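Local coordinates for protein Non-ribosomal peptide synthetase (PDB 6VTJ) that probably carries a peptidyl intermediate on a 4'-phosphopantetheine arm and releases it by NAD(P)H-dependent reduction, as a thiolation-reductase di-domain of an archaeal peptide synthetase, at residues D398-Y408 against E474-N485; T135-L143 against L321-Q331. All blocks are in the same frame, centred on the assembly; numbering follows the deposited sequence.

In the fold
The two contacts meet through helix 474-485. One side of this helix packs on 398-408 in interaction 1. Elsewhere it touches the 321-331 segment of interaction 2: Tyr476 OH lies 2.8 Å from Ser323 O, and Arg479 NE lies 2.8 Å from Tyr325 O, both probable hydrogen bonds. Leu480 and Tyr483 add packing. The contact centres are about 18 Å apart. Interaction 2 belongs to the Rossmann-like part of the reductase, and interaction 1 lies further along the chain. Interaction 2 is close to the bound 4'-phosphopantetheine: the Gln331 side chain is about 6 Å from it and touches Thr336, a residue of the ligand pocket.

Interaction 1. Residues D398-Y408 against E474-N485; sequences DIVDALNTYGY and EEYLKRLFDYLN
Leu403 sits squarely over the ring of Phe481. Its CD2 methyl is 3.6 Å from the Phe481 ring centroid and only 5° off the normal, a CH-pi contact. Ile399 CG2 and Ala402 CB reach the edge of the same ring, so Phe481 is held on one face and along its rim. Ala402 points at helix 474-485. Its CB packs 3.6 Å from Leu477 CB.

Tyr406 reaches across to the far part of helix 474-485. Its CG lies anti to the carbonyl carbon (chi1 -56°), which sends the ring toward the other helix. There Tyr406 OH donates to Asp482 OD1 at 2.8 Å, meeting it from above the carboxylate plane. Asn485 ND2 lies over one face of the Tyr406 ring, near its rim, with ring and amide nearly perpendicular. At the other end, Lys478 NZ and Glu474 OE1 form a salt bridge of 2.9 Å along their own helix. The Lys478 chain crosses Thr405 at about a right angle, its CE touching Thr405 OG1 and CG2. Thr405 OG1 bonds back to Ala402 O.

The segment axes cross at -62°, 9.4 Å apart. This helix-helix contact of the reductase's C-terminal part joins helix 396-403 to the last helix of the chain. Helix 338-349 packs on Ile399 and Leu403, while Met363 of strand 360-365 and Ile394 of strand 394-395 pack against Leu477, so the last helix also meets the sheet.

Interaction 2. Residues T135-L143 against L321-Q331; sequences TGFLGIHIL and LMSRYSDGVFQ
Helix 137-149 faces the end of strand 313-322 and the loop after it, with the CA atoms of Phe137 and Gln331 5.4 Å apart. The Phe137 ring lies between them, its CG anti to the backbone N (chi1 -173°), and extends into the loop turn. Gln331 lies over one face, its CB 3.9 Å from the Phe137 ring centroid in a CH-pi contact. The carbonyl oxygens of Leu321, Met322 and Val329 sit round the ring edge. The Phe330 ring meets it obliquely, with planes 71° apart. The helix follows strand 129-132 through a glycine-rich turn, as in dinucleotide-binding Rossmann folds.

Both ring nitrogens of His141 are bonded. Its ND1 donates to Phe137 O at 2.8 Å, nearly straight and in the ring plane. Its NE2 accepts from Arg324 NH1 at 2.9 Å, a more bent bond of 149°. Arg324 NE and NH2 grip Asp327 OD1 and OD2 side-on, each at 2.8 Å. Asp327 OD1 also takes the Val329 N-H in an Asx turn. Arg324 NH1 has a further partner in Tyr177 O.

An alanine in place of Arg324 would probably leave the Asp327 carboxylate without its countercharge and His141 NE2 without its donor.

The donor at NE2 and the proton on ND1 are consistent with a neutral His141. The buried Arg324 charge is probably balanced by Asp327, and one polar chain ties the helix to the loop.

Interaction 1. Residues D398-Y408 against E474-N485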
loop_
_atom_site.group_PDB
_atom_site.type_symbol
_atom_site.label_atom_id
_atom_site.label_comp_id
_atom_site.label_asym_id
_atom_site.label_seq_id
_atom_site.Cartn_x
_atom_site.Cartn_y
_atom_site.Cartn_z
ATOM N N ASP A 398 -16.415 -15.879 0.372
ATOM C CA ASP A 398 -15.989 -16.247 -0.973
ATOM C C ASP A 398 -14.576 -16.797 -0.951
ATOM O O ASP A 398 -14.279 -17.845 -1.565
ATOM C CB ASP A 398 -16.068 -15.037 -1.900
ATOM C CG ASP A 398 -17.477 -14.573 -2.122
ATOM O OD1 ASP A 398 -18.318 -15.416 -2.495
ATOM O OD2 ASP A 398 -17.749 -13.366 -1.931
ATOM N N ILE A 399 -13.687 -16.106 -0.227
ATOM C CA ILE A 399 -12.300 -16.542 -0.178
ATOM C C ILE A 399 -12.198 -17.897 0.496
ATOM O O ILE A 399 -11.513 -18.797 0.003
ATOM C CB ILE A 399 -11.421 -15.499 0.526
ATOM C CG1 ILE A 399 -11.219 -14.288 -0.382
ATOM C CG2 ILE A 399 -10.099 -16.126 0.908
ATOM C CD1 ILE A 399 -11.386 -12.977 0.337
ATOM N N VAL A 400 -12.903 -18.075 1.617
ATOM C CA VAL A 400 -12.821 -19.341 2.341
ATOM C C VAL A 400 -13.492 -20.468 1.555
ATOM O O VAL A 400 -13.039 -21.611 1.613
ATOM C CB VAL A 400 -13.396 -19.177 3.763
ATOM C CG1 VAL A 400 -13.758 -20.515 4.370
ATOM C CG2 VAL A 400 -12.357 -18.508 4.656
ATOM N N ASP A 401 -14.551 -20.180 0.792
ATOM C CA ASP A 401 -15.111 -21.201 -0.087
ATOM C C ASP A 401 -14.066 -21.687 -1.074
ATOM O O ASP A 401 -13.956 -22.895 -1.326
ATOM C CB ASP A 401 -16.336 -20.675 -0.840
ATOM C CG ASP A 401 -17.554 -20.494 0.064
ATOM O OD1 ASP A 401 -17.500 -20.916 1.246
ATOM O OD2 ASP A 401 -18.553 -19.891 -0.398
ATOM N N ALA A 402 -13.278 -20.758 -1.637
ATOM C CA ALA A 402 -12.190 -21.167 -2.532
ATOM C C ALA A 402 -11.101 -21.952 -1.792
ATOM O O ALA A 402 -10.578 -22.947 -2.309
ATOM C CB ALA A 402 -11.591 -19.941 -3.215
ATOM N N LEU A 403 -10.722 -21.509 -0.594
ATOM C CA LEU A 403 -9.661 -22.201 0.134
ATOM C C LEU A 403 -10.088 -23.607 0.544
ATOM O O LEU A 403 -9.277 -24.535 0.529
ATOM C CB LEU A 403 -9.254 -21.401 1.363
ATOM C CG LEU A 403 -8.167 -20.365 1.120
ATOM C CD1 LEU A 403 -7.918 -19.609 2.414
ATOM C CD2 LEU A 403 -6.897 -21.036 0.594
ATOM N N ASN A 404 -11.357 -23.799 0.894
ATOM C CA ASN A 404 -11.786 -25.117 1.356
ATOM C C ASN A 404 -11.804 -26.176 0.253
ATOM O O ASN A 404 -11.939 -27.363 0.569
ATOM C CB ASN A 404 -13.165 -25.028 2.008
ATOM C CG ASN A 404 -13.088 -24.592 3.442
ATOM O OD1 ASN A 404 -12.016 -24.615 4.043
ATOM N ND2 ASN A 404 -14.220 -24.192 4.009
ATOM N N THR A 405 -11.687 -25.800 -1.024
ATOM C CA THR A 405 -11.553 -26.846 -2.036
ATOM C C THR A 405 -10.202 -27.551 -1.959
ATOM O O THR A 405 -10.020 -28.587 -2.606
ATOM C CB THR A 405 -11.773 -26.285 -3.446
ATOM O OG1 THR A 405 -10.654 -25.476 -3.827
ATOM C CG2 THR A 405 -13.041 -25.456 -3.503
ATOM N N TYR A 406 -9.264 -27.032 -1.172
ATOM C CA TYR A 406 -8.013 -27.723 -0.893
ATOM C C TYR A 406 -8.103 -28.641 0.319
ATOM O O TYR A 406 -7.092 -29.236 0.698
ATOM C CB TYR A 406 -6.881 -26.706 -0.692
ATOM C CG TYR A 406 -6.740 -25.778 -1.871
ATOM C CD1 TYR A 406 -6.091 -26.193 -3.031
ATOM C CD2 TYR A 406 -7.289 -24.506 -1.843
ATOM C CE1 TYR A 406 -5.988 -25.359 -4.128
ATOM C CE2 TYR A 406 -7.192 -23.664 -2.938
ATOM C CZ TYR A 406 -6.539 -24.093 -4.070
ATOM O OH TYR A 406 -6.436 -23.250 -5.140
ATOM N N GLY A 407 -9.276 -28.748 0.940
ATOM C CA GLY A 407 -9.444 -29.570 2.119
ATOM C C GLY A 407 -9.054 -28.931 3.429
ATOM O O GLY A 407 -8.823 -29.651 4.401
ATOM N N TYR A 408 -8.983 -27.595 3.505
ATOM C CA TYR A 408 -8.548 -26.956 4.747
ATOM C C TYR A 408 -9.621 -26.931 5.832
ATOM O O TYR A 408 -9.290 -26.666 6.994
ATOM C CB TYR A 408 -8.070 -25.526 4.479
ATOM C CG TYR A 408 -6.845 -25.447 3.604
ATOM C CD1 TYR A 408 -5.868 -26.441 3.638
ATOM C CD2 TYR A 408 -6.667 -24.384 2.740
ATOM C CE1 TYR A 408 -4.740 -26.367 2.822
ATOM C CE2 TYR A 408 -5.552 -24.299 1.927
ATOM C CZ TYR A 408 -4.593 -25.289 1.971
ATOM O OH TYR A 408 -3.493 -25.178 1.152
ATOM N N GLU A 474 -14.444 -17.956 -8.338
ATOM C CA GLU A 474 -13.752 -19.090 -7.724
ATOM C C GLU A 474 -12.550 -19.528 -8.553
ATOM O O GLU A 474 -11.457 -19.752 -8.007
ATOM C CB GLU A 474 -14.712 -20.271 -7.515
ATOM C CG GLU A 474 -14.066 -21.359 -6.637
ATOM C CD GLU A 474 -15.020 -22.452 -6.145
ATOM O OE1 GLU A 474 -15.314 -23.402 -6.909
ATOM O OE2 GLU A 474 -15.444 -22.371 -4.970
ATOM N N GLU A 475 -12.720 -19.614 -9.875
ATOM C CA GLU A 475 -11.607 -19.985 -10.744
ATOM C C GLU A 475 -10.433 -19.030 -10.556
ATOM O O GLU A 475 -9.285 -19.463 -10.389
ATOM C CB GLU A 475 -12.063 -20.022 -12.209
ATOM C CG GLU A 475 -13.201 -21.041 -12.493
ATOM C CD GLU A 475 -14.582 -20.380 -12.700
ATOM O OE1 GLU A 475 -15.163 -20.558 -13.801
ATOM O OE2 GLU A 475 -15.084 -19.684 -11.768
ATOM N N TYR A 476 -10.701 -17.718 -10.558
ATOM C CA TYR A 476 -9.600 -16.791 -10.345
ATOM C C TYR A 476 -8.958 -17.047 -8.992
ATOM O O TYR A 476 -7.725 -17.162 -8.888
ATOM C CB TYR A 476 -10.069 -15.342 -10.455
ATOM C CG TYR A 476 -9.090 -14.392 -9.844
ATOM C CD1 TYR A 476 -7.880 -14.125 -10.468
ATOM C CD2 TYR A 476 -9.355 -13.781 -8.625
ATOM C CE1 TYR A 476 -6.982 -13.263 -9.912
ATOM C CE2 TYR A 476 -8.465 -12.905 -8.062
ATOM C CZ TYR A 476 -7.279 -12.655 -8.704
ATOM O OH TYR A 476 -6.382 -11.784 -8.136
ATOM N N LEU A 477 -9.788 -17.211 -7.952
ATOM C CA LEU A 477 -9.234 -17.451 -6.625
ATOM C C LEU A 477 -8.426 -18.742 -6.617
ATOM O O LEU A 477 -7.358 -18.809 -5.995
ATOM C CB LEU A 477 -10.347 -17.465 -5.569
ATOM C CG LEU A 477 -11.021 -16.109 -5.288
ATOM C CD1 LEU A 477 -12.173 -16.256 -4.289
ATOM C CD2 LEU A 477 -10.010 -15.038 -4.799
ATOM N N LYS A 478 -8.869 -19.755 -7.372
ATOM C CA LYS A 478 -8.081 -20.986 -7.390
ATOM C C LYS A 478 -6.740 -20.751 -8.066
ATOM O O LYS A 478 -5.695 -21.186 -7.553
ATOM C CB LYS A 478 -8.850 -22.115 -8.071
ATOM C CG LYS A 478 -9.981 -22.652 -7.229
ATOM C CD LYS A 478 -10.804 -23.677 -7.991
ATOM C CE LYS A 478 -12.005 -24.099 -7.173
ATOM N NZ LYS A 478 -13.017 -24.844 -7.985
ATOM N N ARG A 479 -6.744 -20.018 -9.192
ATOM C CA ARG A 479 -5.482 -19.638 -9.816
ATOM C C ARG A 479 -4.584 -18.980 -8.786
ATOM O O ARG A 479 -3.416 -19.366 -8.615
ATOM C CB ARG A 479 -5.715 -18.697 -11.008
ATOM C CG ARG A 479 -6.418 -19.341 -12.209
ATOM C CD ARG A 479 -6.145 -18.589 -13.501
ATOM N NE ARG A 479 -6.868 -17.320 -13.581
ATOM C CZ ARG A 479 -8.187 -17.214 -13.727
ATOM N NH1 ARG A 479 -8.944 -18.302 -13.819
ATOM N NH2 ARG A 479 -8.756 -16.017 -13.792
ATOM N N LEU A 480 -5.159 -18.055 -8.013
ATOM C CA LEU A 480 -4.366 -17.301 -7.050
ATOM C C LEU A 480 -3.793 -18.244 -6.004
ATOM O O LEU A 480 -2.575 -18.262 -5.748
ATOM C CB LEU A 480 -5.241 -16.223 -6.404
ATOM C CG LEU A 480 -4.634 -15.245 -5.397
ATOM C CD1 LEU A 480 -5.415 -13.960 -5.409
ATOM C CD2 LEU A 480 -4.626 -15.856 -3.988
ATOM N N PHE A 481 -4.648 -19.104 -5.460
ATOM C CA PHE A 481 -4.171 -19.959 -4.394
ATOM C C PHE A 481 -3.256 -21.040 -4.947
ATOM O O PHE A 481 -2.275 -21.404 -4.282
ATOM C CB PHE A 481 -5.359 -20.524 -3.606
ATOM C CG PHE A 481 -6.054 -19.481 -2.763
ATOM C CD1 PHE A 481 -5.324 -18.648 -1.947
ATOM C CD2 PHE A 481 -7.424 -19.301 -2.842
ATOM C CE1 PHE A 481 -5.944 -17.674 -1.189
ATOM C CE2 PHE A 481 -8.054 -18.335 -2.089
ATOM C CZ PHE A 481 -7.315 -17.519 -1.258
ATOM N N ASP A 482 -3.481 -21.482 -6.196
ATOM C CA ASP A 482 -2.577 -22.491 -6.738
ATOM C C ASP A 482 -1.167 -21.940 -6.751
ATOM O O ASP A 482 -0.212 -22.612 -6.329
ATOM C CB ASP A 482 -2.984 -22.899 -8.149
ATOM C CG ASP A 482 -4.179 -23.837 -8.179
ATOM O OD1 ASP A 482 -4.696 -24.231 -7.113
ATOM O OD2 ASP A 482 -4.612 -24.173 -9.299
ATOM N N TYR A 483 -1.041 -20.670 -7.142
ATOM C CA TYR A 483 0.287 -20.091 -7.223
ATOM C C TYR A 483 0.935 -20.098 -5.847
ATOM O O TYR A 483 2.062 -20.586 -5.673
ATOM C CB TYR A 483 0.206 -18.681 -7.807
ATOM C CG TYR A 483 1.537 -18.012 -7.884
ATOM C CD1 TYR A 483 2.424 -18.318 -8.905
ATOM C CD2 TYR A 483 1.927 -17.078 -6.928
ATOM C CE1 TYR A 483 3.662 -17.708 -8.978
ATOM C CE2 TYR A 483 3.171 -16.469 -6.989
ATOM C CZ TYR A 483 4.030 -16.794 -8.021
ATOM O OH TYR A 483 5.261 -16.188 -8.097
ATOM N N LEU A 484 0.201 -19.634 -4.837
ATOM C CA LEU A 484 0.813 -19.559 -3.519
ATOM C C LEU A 484 1.080 -20.956 -2.983
ATOM O O LEU A 484 2.047 -21.170 -2.247
ATOM C CB LEU A 484 -0.068 -18.768 -2.563
ATOM C CG LEU A 484 -0.300 -17.299 -2.904
ATOM C CD1 LEU A 484 -1.469 -16.796 -2.077
ATOM C CD2 LEU A 484 0.938 -16.456 -2.671
ATOM N N ASN A 485 0.281 -21.933 -3.396
ATOM C CA ASN A 485 0.517 -23.271 -2.891
ATOM C C ASN A 485 1.799 -23.852 -3.463
ATOM O O ASN A 485 2.419 -24.704 -2.827
ATOM C CB ASN A 485 -0.677 -24.157 -3.199
ATOM C CG ASN A 485 -1.729 -24.074 -2.127
ATOM O OD1 ASN A 485 -1.444 -23.674 -0.991
ATOM N ND2 ASN A 485 -2.952 -24.455 -2.471
#

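Interaction 2. Residues T135-L143 against L321-Q331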
loop_
_atom_site.group_PDB
_atom_site.type_symbol
_atom_site.label_atom_id
_atom_site.label_comp_id
_atom_site.label_asym_id
_atom_site.label_seq_id
_atom_site.Cartn_x
_atom_site.Cartn_y
_atom_site.Cartn_z
ATOM N N THR A 135 10.522 -2.043 -10.727
ATOM C CA THR A 135 10.878 -3.350 -10.188
ATOM C C THR A 135 9.917 -3.842 -9.121
ATOM O O THR A 135 10.072 -4.976 -8.653
ATOM C CB THR A 135 12.289 -3.328 -9.588
ATOM O OG1 THR A 135 12.364 -2.330 -8.562
ATOM C CG2 THR A 135 13.289 -3.006 -10.656
ATOM N N GLY A 136 8.962 -3.018 -8.695
ATOM C CA GLY A 136 7.971 -3.474 -7.748
ATOM C C GLY A 136 6.858 -4.186 -8.471
ATOM O O GLY A 136 6.803 -4.212 -9.702
ATOM N N PHE A 137 5.945 -4.760 -7.677
ATOM C CA PHE A 137 4.846 -5.562 -8.218
ATOM C C PHE A 137 4.000 -4.762 -9.207
ATOM O O PHE A 137 3.704 -5.231 -10.314
ATOM C CB PHE A 137 3.978 -6.080 -7.066
ATOM C CG PHE A 137 2.913 -7.059 -7.477
ATOM C CD1 PHE A 137 3.192 -8.088 -8.359
ATOM C CD2 PHE A 137 1.638 -6.985 -6.929
ATOM C CE1 PHE A 137 2.194 -9.013 -8.722
ATOM C CE2 PHE A 137 0.629 -7.894 -7.291
ATOM C CZ PHE A 137 0.912 -8.912 -8.174
ATOM N N LEU A 138 3.579 -3.561 -8.817
ATOM C CA LEU A 138 2.770 -2.753 -9.717
ATOM C C LEU A 138 3.596 -2.260 -10.905
ATOM O O LEU A 138 3.181 -2.417 -12.060
ATOM C CB LEU A 138 2.146 -1.584 -8.953
ATOM C CG LEU A 138 1.307 -0.629 -9.816
ATOM C CD1 LEU A 138 0.216 -1.375 -10.662
ATOM C CD2 LEU A 138 0.684 0.446 -8.948
ATOM N N GLY A 139 4.793 -1.725 -10.638
ATOM C CA GLY A 139 5.573 -1.075 -11.687
ATOM C C GLY A 139 5.926 -1.984 -12.850
ATOM O O GLY A 139 5.881 -1.560 -14.014
ATOM N N ILE A 140 6.288 -3.240 -12.558
ATOM C CA ILE A 140 6.635 -4.192 -13.609
ATOM C C ILE A 140 5.439 -4.461 -14.503
ATOM O O ILE A 140 5.579 -4.651 -15.720
ATOM C CB ILE A 140 7.193 -5.495 -12.988
ATOM C CG1 ILE A 140 7.892 -6.333 -14.042
ATOM C CG2 ILE A 140 6.110 -6.338 -12.306
ATOM C CD1 ILE A 140 9.041 -5.633 -14.676
ATOM N N HIS A 141 4.244 -4.459 -13.931
ATOM C CA HIS A 141 3.073 -4.738 -14.741
ATOM C C HIS A 141 2.604 -3.521 -15.508
ATOM O O HIS A 141 2.043 -3.669 -16.598
ATOM C CB HIS A 141 1.980 -5.298 -13.848
ATOM C CG HIS A 141 2.230 -6.719 -13.462
ATOM N ND1 HIS A 141 2.809 -7.073 -12.264
ATOM C CD2 HIS A 141 2.036 -7.872 -14.147
ATOM C CE1 HIS A 141 2.923 -8.391 -12.208
ATOM N NE2 HIS A 141 2.476 -8.897 -13.345
ATOM N N ILE A 142 2.836 -2.316 -14.973
ATOM C CA ILE A 142 2.672 -1.115 -15.793
ATOM C C ILE A 142 3.609 -1.170 -16.999
ATOM O O ILE A 142 3.218 -0.840 -18.118
ATOM C CB ILE A 142 2.902 0.162 -14.967
ATOM C CG1 ILE A 142 1.810 0.326 -13.891
ATOM C CG2 ILE A 142 2.997 1.385 -15.902
ATOM C CD1 ILE A 142 2.002 1.520 -12.948
ATOM N N LEU A 143 4.859 -1.597 -16.791
ATOM C CA LEU A 143 5.791 -1.688 -17.912
ATOM C C LEU A 143 5.324 -2.740 -18.915
ATOM O O LEU A 143 5.352 -2.519 -20.137
ATOM C CB LEU A 143 7.192 -2.011 -17.395
ATOM C CG LEU A 143 8.220 -2.547 -18.393
ATOM C CD1 LEU A 143 8.485 -1.491 -19.446
ATOM C CD2 LEU A 143 9.511 -2.924 -17.686
ATOM N N LEU A 321 -3.995 -4.811 -4.069
ATOM C CA LEU A 321 -3.266 -5.247 -5.259
ATOM C C LEU A 321 -3.006 -6.750 -5.197
ATOM O O LEU A 321 -2.153 -7.208 -4.424
ATOM C CB LEU A 321 -1.953 -4.480 -5.390
ATOM C CG LEU A 321 -2.080 -2.965 -5.552
ATOM C CD1 LEU A 321 -0.724 -2.355 -5.804
ATOM C CD2 LEU A 321 -3.041 -2.604 -6.681
ATOM N N MET A 322 -3.669 -7.507 -6.065
ATOM C CA MET A 322 -3.673 -8.964 -5.994
ATOM C C MET A 322 -3.109 -9.583 -7.278
ATOM O O MET A 322 -2.754 -8.894 -8.239
ATOM C CB MET A 322 -5.093 -9.467 -5.710
ATOM C CG MET A 322 -5.476 -9.297 -4.230
ATOM S SD MET A 322 -4.570 -10.446 -3.170
ATOM C CE MET A 322 -3.389 -9.421 -2.249
ATOM N N SER A 323 -3.057 -10.911 -7.278
ATOM C CA SER A 323 -2.391 -11.677 -8.326
ATOM C C SER A 323 -3.045 -11.478 -9.687
ATOM O O SER A 323 -4.242 -11.175 -9.796
ATOM C CB SER A 323 -2.416 -13.164 -7.973
ATOM O OG SER A 323 -2.137 -13.319 -6.603
ATOM N N ARG A 324 -2.238 -11.686 -10.732
ATOM C CA ARG A 324 -2.710 -11.555 -12.108
ATOM C C ARG A 324 -3.970 -12.370 -12.335
ATOM O O ARG A 324 -4.098 -13.508 -11.863
ATOM C CB ARG A 324 -1.641 -12.003 -13.109
ATOM C CG ARG A 324 -0.478 -11.048 -13.229
ATOM C CD ARG A 324 0.258 -11.205 -14.542
ATOM N NE ARG A 324 0.982 -12.476 -14.657
ATOM C CZ ARG A 324 2.308 -12.593 -14.615
ATOM N NH1 ARG A 324 3.057 -11.516 -14.432
ATOM N NH2 ARG A 324 2.891 -13.785 -14.747
ATOM N N TYR A 325 -4.903 -11.764 -13.063
ATOM C CA TYR A 325 -6.097 -12.480 -13.490
ATOM C C TYR A 325 -5.751 -13.629 -14.431
ATOM O O TYR A 325 -6.353 -14.714 -14.355
ATOM C CB TYR A 325 -7.059 -11.507 -14.172
ATOM C CG TYR A 325 -8.361 -12.154 -14.580
ATOM C CD1 TYR A 325 -9.297 -12.528 -13.622
ATOM C CD2 TYR A 325 -8.656 -12.399 -15.916
ATOM C CE1 TYR A 325 -10.509 -13.131 -13.993
ATOM C CE2 TYR A 325 -9.865 -12.997 -16.296
ATOM C CZ TYR A 325 -10.783 -13.354 -15.337
ATOM O OH TYR A 325 -11.979 -13.937 -15.709
ATOM N N SER A 326 -4.761 -13.420 -15.305
ATOM C CA SER A 326 -4.498 -14.386 -16.364
ATOM C C SER A 326 -3.978 -15.696 -15.801
ATOM O O SER A 326 -4.463 -16.768 -16.165
ATOM C CB SER A 326 -3.507 -13.809 -17.377
ATOM O OG SER A 326 -2.280 -13.425 -16.758
ATOM N N ASP A 327 -3.011 -15.634 -14.889
ATOM C CA ASP A 327 -2.322 -16.846 -14.456
ATOM C C ASP A 327 -2.090 -16.943 -12.954
ATOM O O ASP A 327 -1.393 -17.873 -12.520
ATOM C CB ASP A 327 -0.964 -16.960 -15.170
ATOM C CG ASP A 327 -0.064 -15.746 -14.932
ATOM O OD1 ASP A 327 -0.379 -14.869 -14.071
ATOM O OD2 ASP A 327 0.974 -15.662 -15.633
ATOM N N GLY A 328 -2.597 -16.002 -12.154
ATOM C CA GLY A 328 -2.505 -16.108 -10.706
ATOM C C GLY A 328 -1.172 -15.731 -10.101
ATOM O O GLY A 328 -0.966 -15.961 -8.900
ATOM N N VAL A 329 -0.264 -15.146 -10.874
ATOM C CA VAL A 329 1.073 -14.856 -10.368
ATOM C C VAL A 329 1.001 -13.631 -9.471
ATOM O O VAL A 329 0.441 -12.598 -9.857
ATOM C CB VAL A 329 2.070 -14.651 -11.522
ATOM C CG1 VAL A 329 3.334 -13.967 -11.025
ATOM C CG2 VAL A 329 2.414 -15.976 -12.148
ATOM N N PHE A 330 1.599 -13.742 -8.284
ATOM C CA PHE A 330 1.663 -12.707 -7.269
ATOM C C PHE A 330 3.077 -12.126 -7.222
ATOM O O PHE A 330 3.943 -12.487 -8.021
ATOM C CB PHE A 330 1.219 -13.295 -5.924
ATOM C CG PHE A 330 0.952 -12.256 -4.873
ATOM C CD1 PHE A 330 0.150 -11.154 -5.156
ATOM C CD2 PHE A 330 1.536 -12.359 -3.618
ATOM C CE1 PHE A 330 -0.090 -10.189 -4.198
ATOM C CE2 PHE A 330 1.324 -11.389 -2.649
ATOM C CZ PHE A 330 0.492 -10.299 -2.936
ATOM N N GLN A 331 3.327 -11.237 -6.264
ATOM C CA GLN A 331 4.604 -10.531 -6.234
ATOM C C GLN A 331 5.750 -11.467 -5.818
ATOM O O GLN A 331 5.541 -12.514 -5.203
ATOM C CB GLN A 331 4.526 -9.319 -5.294
ATOM C CG GLN A 331 4.440 -9.654 -3.831
ATOM C CD GLN A 331 3.778 -8.555 -3.025
ATOM O OE1 GLN A 331 3.068 -7.706 -3.565
ATOM N NE2 GLN A 331 3.999 -8.570 -1.720
#